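Periplasmic binding protein (Thermotoga lettingae TMO, PDB 4RY8) binds 5-methylthioribose between its two lobes and probably delivers this sugar to a membrane transporter as a periplasmic solute-binding protein. Local coordinates at residues C[209-213]-C[245-249]. Sequence-based numbering, arbitrary orientation.
Sequences AKGAV and SPWVA
Trp247 reaches from the start of strand 247-252 to helix 206-219, where it meets Ala209 and Lys210 and, one turn on, Val213. The contact is apolar. Ala209 CB sits above the ring plane, displaced toward the rim, 3.7 Å from Trp247 CZ2. Val213 CG2 comes in obliquely, 4.0 Å from Trp247 CE3. With Val213 CG1 anti to the backbone N (chi1 174°), the two methyls are split between partners, CG1 meeting Pro246 CG at 4.1 Å while CG2 keeps to the indole. At the ring edge, near its plane, Lys210 CD stands 4.1 Å from Trp247 CZ3; the bent aliphatic chain passes the indole and carries NZ on to a salt bridge with Glu207.

No hydrogen bond joins the two segments. Ahead of the strand, Ser245 OG accepts from Trp247 N (3.0 Å, 158°) in an ST turn, and the indole NE1 bonds to Ser229, which probably helps to hold the ring's rotation. With an alanine at Trp247 a gap would probably open beside Ala209 and Val213, and Ser229 would lose its indole partner.

Strand 226-230 lies between helix and strand in sequence and pairs in parallel with 247-252, its Val227 and Ser229 touching Val213 and Ala209. Helix 234-240 packs on Lys210 and Trp247 through Asp236, Met239 and Met240, and the contact ties together two successive beta-alpha-beta units of this lobe.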
ATOM      1  N   ALA C 209      21.216   2.466   3.107  1.00 22.19           N
ATOM      2  CA  ALA C 209      21.297   3.135   1.791  1.00 25.17           C
ATOM      3  C   ALA C 209      22.577   3.977   1.649  1.00 21.00           C
ATOM      4  O   ALA C 209      23.257   3.904   0.645  1.00 21.64           O
ATOM      5  CB  ALA C 209      20.054   4.004   1.560  1.00 22.97           C
ATOM      6  N   LYS C 210      22.914   4.747   2.680  1.00 26.97           N
ATOM      7  CA  LYS C 210      24.060   5.659   2.655  1.00 23.19           C
ATOM      8  C   LYS C 210      25.325   4.882   2.427  1.00 20.73           C
ATOM      9  O   LYS C 210      26.135   5.225   1.609  1.00 21.63           O
ATOM     10  CB  LYS C 210      24.151   6.444   3.974  1.00 24.91           C
ATOM     11  CG  LYS C 210      22.855   7.149   4.363  1.00 47.40           C
ATOM     12  CD  LYS C 210      22.896   8.645   4.295  1.00 33.54           C
ATOM     13  CE  LYS C 210      23.475   9.236   5.558  1.00 50.27           C
ATOM     14  NZ  LYS C 210      22.814   8.862   6.840  1.00 41.06           N
ATOM     15  N   GLY C 211      25.478   3.771   3.135  1.00 21.48           N
ATOM     16  CA  GLY C 211      26.621   2.905   2.888  1.00 20.55           C
ATOM     17  C   GLY C 211      26.701   2.388   1.493  1.00 20.53           C
ATOM     18  O   GLY C 211      27.785   2.403   0.886  1.00 22.59           O
ATOM     19  N   ALA C 212      25.569   1.935   0.971  1.00 19.73           N
ATOM     20  CA  ALA C 212      25.486   1.355  -0.369  1.00 19.69           C
ATOM     21  C   ALA C 212      25.847   2.361  -1.454  1.00 21.35           C
ATOM     22  O   ALA C 212      26.629   2.057  -2.362  1.00 22.31           O
ATOM     23  CB  ALA C 212      24.101   0.794  -0.623  1.00 20.31           C
ATOM     24  N   VAL C 213      25.319   3.574  -1.316  1.00 21.03           N
ATOM     25  CA  VAL C 213      25.584   4.644  -2.283  1.00 21.23           C
ATOM     26  C   VAL C 213      27.026   5.066  -2.287  1.00 22.96           C
ATOM     27  O   VAL C 213      27.597   5.299  -3.354  1.00 24.40           O
ATOM     28  CB  VAL C 213      24.677   5.868  -1.988  1.00 22.20           C
ATOM     29  CG1 VAL C 213      25.027   7.064  -2.874  1.00 25.12           C
ATOM     30  CG2 VAL C 213      23.216   5.486  -2.187  1.00 27.21           C
ATOM     31  N   SER C 245      24.373  11.001  -8.786  1.00 33.32           N
ATOM     32  CA  SER C 245      23.927  10.111  -7.695  1.00 34.62           C
ATOM     33  C   SER C 245      23.140   8.927  -8.245  1.00 37.55           C
ATOM     34  O   SER C 245      22.248   9.095  -9.051  1.00 30.98           O
ATOM     35  CB  SER C 245      23.060  10.846  -6.678  1.00 41.35           C
ATOM     36  OG  SER C 245      22.646   9.939  -5.651  1.00 32.53           O
ATOM     37  N   PRO C 246      23.461   7.708  -7.802  1.00 29.94           N
ATOM     38  CA  PRO C 246      22.600   6.580  -8.137  1.00 28.75           C
ATOM     39  C   PRO C 246      21.354   6.492  -7.233  1.00 31.59           C
ATOM     40  O   PRO C 246      20.513   5.612  -7.432  1.00 28.43           O
ATOM     41  CB  PRO C 246      23.503   5.372  -7.875  1.00 26.30           C
ATOM     42  CG  PRO C 246      24.347   5.821  -6.720  1.00 26.47           C
ATOM     43  CD  PRO C 246      24.615   7.304  -6.994  1.00 35.61           C
ATOM     44  N   TRP C 247      21.227   7.391  -6.256  1.00 25.66           N
ATOM     45  CA  TRP C 247      20.118   7.307  -5.302  1.00 28.24           C
ATOM     46  C   TRP C 247      18.866   7.939  -5.893  1.00 30.49           C
ATOM     47  O   TRP C 247      18.742   9.173  -5.917  1.00 33.63           O
ATOM     48  CB  TRP C 247      20.519   7.971  -3.994  1.00 27.87           C
ATOM     49  CG  TRP C 247      19.662   7.575  -2.778  1.00 24.69           C
ATOM     50  CD1 TRP C 247      18.458   6.945  -2.769  1.00 21.22           C
ATOM     51  CD2 TRP C 247      19.971   7.876  -1.425  1.00 27.84           C
ATOM     52  NE1 TRP C 247      18.013   6.790  -1.468  1.00 19.35           N
ATOM     53  CE2 TRP C 247      18.941   7.341  -0.625  1.00 20.09           C
ATOM     54  CE3 TRP C 247      21.055   8.498  -0.801  1.00 29.71           C
ATOM     55  CZ2 TRP C 247      18.928   7.484   0.741  1.00 20.16           C
ATOM     56  CZ3 TRP C 247      21.062   8.582   0.587  1.00 26.52           C
ATOM     57  CH2 TRP C 247      20.011   8.094   1.332  1.00 20.38           C
ATOM     58  N   VAL C 248      17.929   7.126  -6.388  1.00 24.26           N
ATOM     59  CA  VAL C 248      16.821   7.704  -7.212  1.00 29.87           C
ATOM     60  C   VAL C 248      15.475   7.964  -6.509  1.00 24.62           C
ATOM     61  O   VAL C 248      14.722   8.846  -6.908  1.00 31.07           O
ATOM     62  CB  VAL C 248      16.607   6.944  -8.545  1.00 32.71           C
ATOM     63  CG1 VAL C 248      17.858   7.036  -9.414  1.00 38.61           C
ATOM     64  CG2 VAL C 248      16.254   5.527  -8.315  1.00 29.56           C
ATOM     65  N   ALA C 249      15.195   7.230  -5.445  1.00 23.98           N
ATOM     66  CA  ALA C 249      13.983   7.410  -4.687  1.00 24.68           C
ATOM     67  C   ALA C 249      14.118   6.848  -3.271  1.00 27.26           C
ATOM     68  O   ALA C 249      14.890   5.903  -3.026  1.00 23.48           O
ATOM     69  CB  ALA C 249      12.812   6.732  -5.393  1.00 25.16           C
TER